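Local structure of deoxyhypusine synthase, putative (7L9R) at residues Ile58-Lys63 with Ala287-Tyr292; Ile118-Gly123 with Ile217-Leu222; Lys171-Asp176 with Thr194-Arg199. The protein probably acts as a deoxyhypusine synthase, the NAD-dependent enzyme that transfers the aminobutyl group of spermidine to a lysine of the eIF5A precursor. One frame throughout, in Å; residues are numbered along the deposited sequence.

Contact 1: residues Ile58-Lys63 with Ala287-Tyr292; sequences INIINK and ADFAVY
Helix packing against one face of the parallel sheet brings I60, I61 and K63 of helix 51-66 onto F289 and V291 of strand 289-294. The strand sends these two alternate side chains toward the helix, while the CB of A290 points away. Over the short segments the axes approach to 8.2 Å, and the N-to-C directions are 139° apart, so helix and strand run roughly against each other. I60 is the middle of the contact, and its CG2 branch does the touching: this methyl lies 3.8 Å from F289 CB and 3.8 Å from V291 CG2, bridging the two strand residues. It reaches them because CG2 is anti to the backbone N of I60, whereas CG1 stands beside that N (chi1 -71°). I60 and V291 pass alongside with their side chains running in opposite senses. A second helix residue meets the same valine methyl, I61 CG1 standing 3.9 Å from V291 CG2, with the two side chains crossing at about a right angle. V291 CG2 thus touches both isoleucines. At the outer end K63 lays the start of its aliphatic chain against the phenyl group, CB lying 3.9 Å from F289 CE1. The extended lysine chain then leads NZ away from the ring, to a salt bridge with E322. No hydrogen bond joins helix segment to strand segment, so their adhesion is apolar. F289 also packs on M64, and V291 on A57, both of helix 51-66. Within the sheet, strand 289-294 lies between strands 262-268 and 322-327: F289 exchanges backbone hydrogen bonds with T263 and V265, and A290 with E322 and V324. I60 extends the helix contact to the neighbouring strand by packing on E322 and V324.

Contact 2: residues Ile118-Gly123 with Ile217-Leu222; sequences IVTTAG and IFCPAL
I118 and I217 lie side by side and point the same way from adjacent parallel strands, forming the apolar centre of the contact. I118 CB is 4.0 Å from I217 CG1, and the two CG2 methyls are equally close; both residues place CG2 anti to the backbone N, which brings matching branches together. On the opposite face of the sheet V119 pairs with F218, V119 CG2 approaching F218 CB at 4.3 Å. Outside the pair, I217 packs on I193 of helix 189-200, whereas V119 and F218 both meet I253 of helix 247-258, so each face of the strand pair is covered by a helix. Between the faces run the backbone bonds. F218 N donates to I118 O over 2.8 Å, almost straight at 171°, and T120 N donates to F218 O. Beyond F218 the direct backbone bonds give way to side-chain and water-mediated contacts. C219 turns SG toward T121 O at 3.6 Å, a van der Waals approach, with SG anti to its own backbone N (chi1 -173°). C219 to L222 then form a type I beta turn, closed by L222 N on C219 O, and A221 CB meets A122 CB. Two waters take over at this polar edge: one donates to T120 O and accepts from A221 N, the other accepts from G123 N and lies 2.9 Å from L222 O. The threonine hydroxyls are engaged elsewhere, T120 OG1 with F93 O and T121 OG1 with S95 N. Strand 117-120 leads through a short loop into helix 124-130, whose N-cap position G123 occupies. Strands 117-120 and 216-218 are the second and third of a parallel sheet in the order 3-2-1-4-5-6 with helices on both faces, the arrangement of a Rossmann-like fold.

Contact 3: residues Lys171-Asp176 with Thr194-Arg199; sequences KEFILD and TMMGER
F173 projects from helix 160-179 onto helix 189-200, where M196 CG sits over one face of its ring, 3.6 Å from the centroid, as a CH-pi contact. M196 SD lies obliquely to the same ring, adding a Met-aromatic contact. At the ring edge, near its plane, M195 CB comes within 3.9 Å of F173 CE1. R199 CD approaches the ring obliquely, 3.7 Å from F173 CD1. R199 CG is anti to the backbone N (chi1 -174°) and the chain stays extended to NE, which carries the guanidinium across to the other helix. There one guanidinium face lies over F173 CA, and the edge meets D176. R199 NH2 donates to D176 OD2 at 2.6 Å, in the guanidinium plane but from well above the carboxylate plane; a weak second bond runs from R199 NH1 to the same oxygen. The two helix segments cross at 116°, their axes 11.6 Å apart, a span bridged by these long side chains. M196 and R199 both pack on W169 of helix 160-179, and M196 also on I125 and I129 of helix 124-130. The contact thus joins an apolar patch of F173, M195 CB and M196 to a salt bridge, whose charges probably stabilise each other.

Contacts 1 and 2 lie on the same six-stranded parallel sheet, their centres 22 Å apart: contact 2 joins the edge strand 216-218 to strand 117-120, and contact 1 covers strand 289-294, next to the other edge within the chain. Contact 3 lies beyond strand 216-218, its centre 16 Å from that of contact 2 and 35 Å from that of contact 1, across the centre of the chain. Helix 189-200 links contacts 2 and 3, packing on I217 with I193 while carrying M195, M196 and R199. Along the chain the contacts enclose one another, 3 within 2 within 1, so early and late segments together build one alpha/beta domain.

Contact 1: residues Ile58-Lys63 with Ala287-Tyr292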
loop_
_atom_site.group_PDB
_atom_site.type_symbol
_atom_site.label_atom_id
_atom_site.label_comp_id
_atom_site.label_asym_id
_atom_site.label_seq_id
_atom_site.Cartn_x
_atom_site.Cartn_y
_atom_site.Cartn_z
ATOM N N ILE B 58 -8.295 -19.516 12.633
ATOM C CA ILE B 58 -8.932 -20.126 13.800
ATOM C C ILE B 58 -8.572 -21.603 13.888
ATOM O O ILE B 58 -8.263 -22.121 14.968
ATOM C CB ILE B 58 -10.457 -19.915 13.756
ATOM C CG1 ILE B 58 -10.792 -18.449 14.022
ATOM C CG2 ILE B 58 -11.165 -20.834 14.762
ATOM C CD1 ILE B 58 -12.127 -18.025 13.462
ATOM N N ASN B 59 -8.591 -22.305 12.750
ATOM C CA ASN B 59 -8.238 -23.720 12.763
ATOM C C ASN B 59 -6.787 -23.930 13.187
ATOM O O ASN B 59 -6.491 -24.832 13.980
ATOM C CB ASN B 59 -8.493 -24.342 11.389
ATOM C CG ASN B 59 -9.967 -24.340 11.013
ATOM O OD1 ASN B 59 -10.845 -24.313 11.881
ATOM N ND2 ASN B 59 -10.248 -24.392 9.714
ATOM N N ILE B 60 -5.875 -23.089 12.693
ATOM C CA ILE B 60 -4.454 -23.283 12.969
ATOM C C ILE B 60 -4.142 -23.006 14.437
ATOM O O ILE B 60 -3.343 -23.719 15.056
ATOM C CB ILE B 60 -3.606 -22.408 12.023
ATOM C CG1 ILE B 60 -3.674 -22.955 10.595
ATOM C CG2 ILE B 60 -2.153 -22.337 12.488
ATOM C CD1 ILE B 60 -3.111 -22.010 9.550
ATOM N N ILE B 61 -4.762 -21.975 15.020
ATOM C CA ILE B 61 -4.498 -21.657 16.421
ATOM C C ILE B 61 -5.009 -22.770 17.327
ATOM O O ILE B 61 -4.321 -23.181 18.269
ATOM C CB ILE B 61 -5.104 -20.287 16.790
ATOM C CG1 ILE B 61 -4.289 -19.162 16.149
ATOM C CG2 ILE B 61 -5.127 -20.091 18.301
ATOM C CD1 ILE B 61 -4.907 -17.785 16.299
ATOM N N ASN B 62 -6.201 -23.304 17.041
ATOM C CA ASN B 62 -6.700 -24.432 17.828
ATOM C C ASN B 62 -5.792 -25.646 17.709
ATOM O O ASN B 62 -5.666 -26.422 18.664
ATOM C CB ASN B 62 -8.123 -24.791 17.402
ATOM C CG ASN B 62 -9.152 -23.830 17.946
ATOM O OD1 ASN B 62 -9.016 -23.318 19.058
ATOM N ND2 ASN B 62 -10.179 -23.559 17.156
ATOM N N LYS B 63 -5.147 -25.829 16.553
ATOM C CA LYS B 63 -4.176 -26.911 16.425
ATOM C C LYS B 63 -2.964 -26.680 17.325
ATOM O O LYS B 63 -2.408 -27.637 17.876
ATOM C CB LYS B 63 -3.749 -27.065 14.966
ATOM C CG LYS B 63 -4.838 -27.607 14.053
ATOM C CD LYS B 63 -4.297 -27.876 12.659
ATOM C CE LYS B 63 -5.406 -28.251 11.692
ATOM N NZ LYS B 63 -4.858 -28.770 10.406
ATOM N N ALA B 287 7.606 -21.650 11.409
ATOM C CA ALA B 287 7.199 -22.455 12.544
ATOM C C ALA B 287 6.302 -23.597 12.077
ATOM O O ALA B 287 5.837 -23.625 10.935
ATOM C CB ALA B 287 6.475 -21.596 13.577
ATOM N N ASP B 288 6.066 -24.559 12.974
ATOM C CA ASP B 288 5.149 -25.647 12.646
ATOM C C ASP B 288 3.751 -25.110 12.376
ATOM O O ASP B 288 3.068 -25.572 11.456
ATOM C CB ASP B 288 5.108 -26.670 13.779
ATOM C CG ASP B 288 6.451 -27.321 14.032
ATOM O OD1 ASP B 288 7.030 -27.905 13.087
ATOM O OD2 ASP B 288 6.923 -27.259 15.188
ATOM N N PHE B 289 3.315 -24.130 13.169
ATOM C CA PHE B 289 2.051 -23.434 12.977
ATOM C C PHE B 289 2.308 -21.933 13.023
ATOM O O PHE B 289 3.032 -21.448 13.899
ATOM C CB PHE B 289 1.021 -23.813 14.054
ATOM C CG PHE B 289 0.762 -25.290 14.164
ATOM C CD1 PHE B 289 -0.008 -25.947 13.215
ATOM C CD2 PHE B 289 1.265 -26.019 15.232
ATOM C CE1 PHE B 289 -0.258 -27.308 13.319
ATOM C CE2 PHE B 289 1.016 -27.380 15.345
ATOM C CZ PHE B 289 0.256 -28.026 14.385
ATOM N N ALA B 290 1.708 -21.193 12.094
ATOM C CA ALA B 290 1.948 -19.759 12.044
ATOM C C ALA B 290 0.697 -19.036 11.569
ATOM O O ALA B 290 0.040 -19.467 10.619
ATOM C CB ALA B 290 3.136 -19.413 11.137
ATOM N N VAL B 291 0.374 -17.942 12.253
ATOM C CA VAL B 291 -0.721 -17.057 11.880
ATOM C C VAL B 291 -0.170 -15.641 11.845
ATOM O O VAL B 291 0.380 -15.162 12.846
ATOM C CB VAL B 291 -1.903 -17.161 12.859
ATOM C CG1 VAL B 291 -2.955 -16.087 12.566
ATOM C CG2 VAL B 291 -2.517 -18.549 12.781
ATOM N N TYR B 292 -0.304 -14.976 10.700
ATOM C CA TYR B 292 0.153 -13.605 10.528
ATOM C C TYR B 292 -1.058 -12.747 10.195
ATOM O O TYR B 292 -1.817 -13.076 9.280
ATOM C CB TYR B 292 1.211 -13.495 9.414
ATOM C CG TYR B 292 2.355 -14.483 9.528
ATOM C CD1 TYR B 292 3.403 -14.273 10.417
ATOM C CD2 TYR B 292 2.399 -15.619 8.730
ATOM C CE1 TYR B 292 4.454 -15.179 10.518
ATOM C CE2 TYR B 292 3.449 -16.527 8.818
ATOM C CZ TYR B 292 4.474 -16.303 9.714
ATOM O OH TYR B 292 5.517 -17.206 9.808
#

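Contact 2: residues Ile118-Gly123 with Ile217-Leu222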
loop_
_atom_site.group_PDB
_atom_site.type_symbol
_atom_site.label_atom_id
_atom_site.label_comp_id
_atom_site.label_asym_id
_atom_site.label_seq_id
_atom_site.Cartn_x
_atom_site.Cartn_y
_atom_site.Cartn_z
ATOM N N ILE B 118 6.270 -13.622 24.471
ATOM C CA ILE B 118 5.781 -12.460 23.746
ATOM C C ILE B 118 6.970 -11.742 23.122
ATOM O O ILE B 118 8.044 -11.655 23.727
ATOM C CB ILE B 118 4.984 -11.513 24.663
ATOM C CG1 ILE B 118 3.637 -12.137 25.024
ATOM C CG2 ILE B 118 4.779 -10.159 24.006
ATOM C CD1 ILE B 118 2.805 -11.268 25.933
ATOM N N VAL B 119 6.791 -11.272 21.894
ATOM C CA VAL B 119 7.725 -10.360 21.248
ATOM C C VAL B 119 6.947 -9.105 20.900
ATOM O O VAL B 119 5.839 -9.191 20.358
ATOM C CB VAL B 119 8.365 -10.978 19.993
ATOM C CG1 VAL B 119 9.379 -10.015 19.398
ATOM C CG2 VAL B 119 9.028 -12.306 20.325
ATOM N N THR B 120 7.484 -7.944 21.256
ATOM C CA THR B 120 6.782 -6.708 20.944
ATOM C C THR B 120 7.799 -5.618 20.614
ATOM O O THR B 120 9.007 -5.863 20.548
ATOM C CB THR B 120 5.827 -6.313 22.079
ATOM O OG1 THR B 120 5.018 -5.210 21.650
ATOM C CG2 THR B 120 6.591 -5.937 23.340
ATOM N N THR B 121 7.299 -4.406 20.398
ATOM C CA THR B 121 8.085 -3.319 19.834
ATOM C C THR B 121 8.141 -2.139 20.798
ATOM O O THR B 121 7.474 -2.119 21.839
ATOM C CB THR B 121 7.492 -2.857 18.501
ATOM O OG1 THR B 121 6.176 -2.340 18.732
ATOM C CG2 THR B 121 7.397 -4.030 17.533
ATOM N N ALA B 122 8.947 -1.144 20.415
ATOM C CA ALA B 122 9.180 0.035 21.242
ATOM C C ALA B 122 7.875 0.761 21.559
ATOM O O ALA B 122 7.068 1.031 20.668
ATOM C CB ALA B 122 10.148 0.983 20.533
ATOM N N GLY B 123 7.669 1.076 22.841
ATOM C CA GLY B 123 6.488 1.771 23.295
ATOM C C GLY B 123 5.424 0.876 23.909
ATOM O O GLY B 123 4.551 1.381 24.622
ATOM N N ILE B 217 8.903 -11.710 28.027
ATOM C CA ILE B 217 8.562 -10.708 27.022
ATOM C C ILE B 217 9.859 -10.153 26.446
ATOM O O ILE B 217 10.670 -9.563 27.171
ATOM C CB ILE B 217 7.696 -9.583 27.613
ATOM C CG1 ILE B 217 6.384 -10.148 28.166
ATOM C CG2 ILE B 217 7.429 -8.507 26.566
ATOM C CD1 ILE B 217 5.523 -9.122 28.873
ATOM N N PHE B 218 10.064 -10.362 25.151
ATOM C CA PHE B 218 11.215 -9.825 24.443
ATOM C C PHE B 218 10.852 -8.498 23.792
ATOM O O PHE B 218 9.752 -8.338 23.249
ATOM C CB PHE B 218 11.707 -10.815 23.385
ATOM C CG PHE B 218 12.148 -12.127 23.956
ATOM C CD1 PHE B 218 13.399 -12.260 24.531
ATOM C CD2 PHE B 218 11.297 -13.222 23.943
ATOM C CE1 PHE B 218 13.809 -13.470 25.073
ATOM C CE2 PHE B 218 11.696 -14.438 24.487
ATOM C CZ PHE B 218 12.956 -14.562 25.051
ATOM N N CYS B 219 11.776 -7.542 23.870
ATOM C CA CYS B 219 11.586 -6.223 23.280
ATOM C C CYS B 219 12.952 -5.607 23.002
ATOM O O CYS B 219 13.412 -4.741 23.756
ATOM C CB CYS B 219 10.752 -5.322 24.199
ATOM S SG CYS B 219 10.301 -3.728 23.467
ATOM N N PRO B 220 13.624 -6.026 21.927
ATOM C CA PRO B 220 14.977 -5.509 21.662
ATOM C C PRO B 220 15.041 -3.997 21.539
ATOM O O PRO B 220 16.070 -3.401 21.869
ATOM C CB PRO B 220 15.354 -6.192 20.338
ATOM C CG PRO B 220 14.494 -7.398 20.271
ATOM C CD PRO B 220 13.200 -7.018 20.925
ATOM N N ALA B 221 13.967 -3.349 21.099
ATOM C CA ALA B 221 13.961 -1.902 20.937
ATOM C C ALA B 221 13.405 -1.165 22.159
ATOM O O ALA B 221 12.944 -0.026 22.019
ATOM C CB ALA B 221 13.180 -1.523 19.677
ATOM N N LEU B 222 13.446 -1.788 23.346
ATOM C CA LEU B 222 12.929 -1.156 24.563
ATOM C C LEU B 222 13.501 0.245 24.768
ATOM O O LEU B 222 12.769 1.174 25.129
ATOM C CB LEU B 222 13.233 -2.033 25.784
ATOM C CG LEU B 222 12.829 -1.515 27.176
ATOM C CD1 LEU B 222 11.313 -1.364 27.304
ATOM C CD2 LEU B 222 13.362 -2.412 28.298
HETATM O O HOH W 1 11.503 -4.493 20.141
HETATM O O HOH W 2 9.943 0.989 24.530
#

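Contact 3: residues Lys171-Asp176 with Thr194-Arg199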
loop_
_atom_site.group_PDB
_atom_site.type_symbol
_atom_site.label_atom_id
_atom_site.label_comp_id
_atom_site.label_asym_id
_atom_site.label_seq_id
_atom_site.Cartn_x
_atom_site.Cartn_y
_atom_site.Cartn_z
ATOM N N LYS B 171 11.339 6.545 35.722
ATOM C CA LYS B 171 12.588 7.097 36.231
ATOM C C LYS B 171 12.883 6.592 37.638
ATOM O O LYS B 171 14.035 6.286 37.965
ATOM C CB LYS B 171 12.543 8.623 36.196
ATOM C CG LYS B 171 12.676 9.209 34.807
ATOM C CD LYS B 171 12.466 10.710 34.826
ATOM C CE LYS B 171 12.684 11.307 33.454
ATOM N NZ LYS B 171 12.424 12.772 33.445
ATOM N N GLU B 172 11.857 6.493 38.486
ATOM C CA GLU B 172 12.079 5.948 39.821
ATOM C C GLU B 172 12.531 4.496 39.748
ATOM O O GLU B 172 13.407 4.072 40.510
ATOM C CB GLU B 172 10.812 6.089 40.664
ATOM C CG GLU B 172 10.435 7.532 40.963
ATOM C CD GLU B 172 9.220 7.641 41.857
ATOM O OE1 GLU B 172 9.086 6.807 42.780
ATOM O OE2 GLU B 172 8.401 8.561 41.641
ATOM N N PHE B 173 11.965 3.730 38.812
ATOM C CA PHE B 173 12.401 2.353 38.614
ATOM C C PHE B 173 13.857 2.292 38.163
ATOM O O PHE B 173 14.637 1.479 38.669
ATOM C CB PHE B 173 11.476 1.669 37.605
ATOM C CG PHE B 173 12.021 0.388 37.036
ATOM C CD1 PHE B 173 11.975 -0.792 37.762
ATOM C CD2 PHE B 173 12.531 0.356 35.746
ATOM C CE1 PHE B 173 12.461 -1.978 37.226
ATOM C CE2 PHE B 173 13.021 -0.820 35.202
ATOM C CZ PHE B 173 12.981 -1.990 35.940
ATOM N N ILE B 174 14.242 3.151 37.219
ATOM C CA ILE B 174 15.620 3.151 36.739
ATOM C C ILE B 174 16.574 3.507 37.873
ATOM O O ILE B 174 17.638 2.896 38.030
ATOM C CB ILE B 174 15.763 4.111 35.543
ATOM C CG1 ILE B 174 14.997 3.562 34.341
ATOM C CG2 ILE B 174 17.234 4.294 35.182
ATOM C CD1 ILE B 174 14.794 4.565 33.224
ATOM N N LEU B 175 16.209 4.504 38.680
ATOM C CA LEU B 175 17.057 4.907 39.795
ATOM C C LEU B 175 17.097 3.849 40.895
ATOM O O LEU B 175 18.128 3.690 41.558
ATOM C CB LEU B 175 16.577 6.242 40.362
ATOM C CG LEU B 175 16.732 7.452 39.446
ATOM C CD1 LEU B 175 16.033 8.664 40.049
ATOM C CD2 LEU B 175 18.202 7.739 39.183
ATOM N N ASP B 176 15.992 3.128 41.113
ATOM C CA ASP B 176 15.992 2.078 42.129
ATOM C C ASP B 176 16.945 0.952 41.757
ATOM O O ASP B 176 17.569 0.348 42.637
ATOM C CB ASP B 176 14.583 1.533 42.364
ATOM C CG ASP B 176 13.817 2.331 43.401
ATOM O OD1 ASP B 176 14.288 3.424 43.782
ATOM O OD2 ASP B 176 12.755 1.857 43.857
ATOM N N THR B 194 10.340 -8.056 33.294
ATOM C CA THR B 194 9.916 -8.859 34.437
ATOM C C THR B 194 9.907 -8.020 35.712
ATOM O O THR B 194 8.913 -7.995 36.450
ATOM C CB THR B 194 10.840 -10.070 34.592
ATOM O OG1 THR B 194 10.716 -10.914 33.439
ATOM C CG2 THR B 194 10.487 -10.869 35.838
ATOM N N MET B 195 11.006 -7.303 35.969
ATOM C CA MET B 195 11.103 -6.468 37.163
ATOM C C MET B 195 10.026 -5.390 37.183
ATOM O O MET B 195 9.452 -5.095 38.240
ATOM C CB MET B 195 12.495 -5.840 37.245
ATOM C CG MET B 195 13.600 -6.820 37.618
ATOM S SD MET B 195 15.253 -6.136 37.322
ATOM C CE MET B 195 16.221 -7.642 37.382
ATOM N N MET B 196 9.732 -4.798 36.024
ATOM C CA MET B 196 8.686 -3.780 35.954
ATOM C C MET B 196 7.316 -4.381 36.256
ATOM O O MET B 196 6.514 -3.783 36.988
ATOM C CB MET B 196 8.699 -3.112 34.573
ATOM C CG MET B 196 9.814 -2.078 34.397
ATOM S SD MET B 196 9.815 -1.129 32.844
ATOM C CE MET B 196 10.595 -2.271 31.697
ATOM N N GLY B 197 7.040 -5.574 35.725
ATOM C CA GLY B 197 5.780 -6.230 36.021
ATOM C C GLY B 197 5.600 -6.485 37.503
ATOM O O GLY B 197 4.529 -6.233 38.058
ATOM N N GLU B 198 6.654 -6.969 38.169
ATOM C CA GLU B 198 6.586 -7.196 39.609
ATOM C C GLU B 198 6.432 -5.886 40.366
ATOM O O GLU B 198 5.714 -5.823 41.369
ATOM C CB GLU B 198 7.833 -7.942 40.090
ATOM C CG GLU B 198 8.033 -9.298 39.428
ATOM C CD GLU B 198 9.405 -9.913 39.698
ATOM O OE1 GLU B 198 10.387 -9.160 39.915
ATOM O OE2 GLU B 198 9.493 -11.163 39.703
ATOM N N ARG B 199 7.107 -4.831 39.910
ATOM C CA ARG B 199 7.019 -3.547 40.595
ATOM C C ARG B 199 5.643 -2.917 40.412
ATOM O O ARG B 199 5.097 -2.323 41.347
ATOM C CB ARG B 199 8.114 -2.615 40.075
ATOM C CG ARG B 199 8.218 -1.295 40.808
ATOM C CD ARG B 199 9.148 -0.341 40.068
ATOM N NE ARG B 199 9.424 0.849 40.861
ATOM C CZ ARG B 199 10.476 0.989 41.653
ATOM N NH1 ARG B 199 11.386 0.034 41.766
ATOM N NH2 ARG B 199 10.607 2.103 42.369
#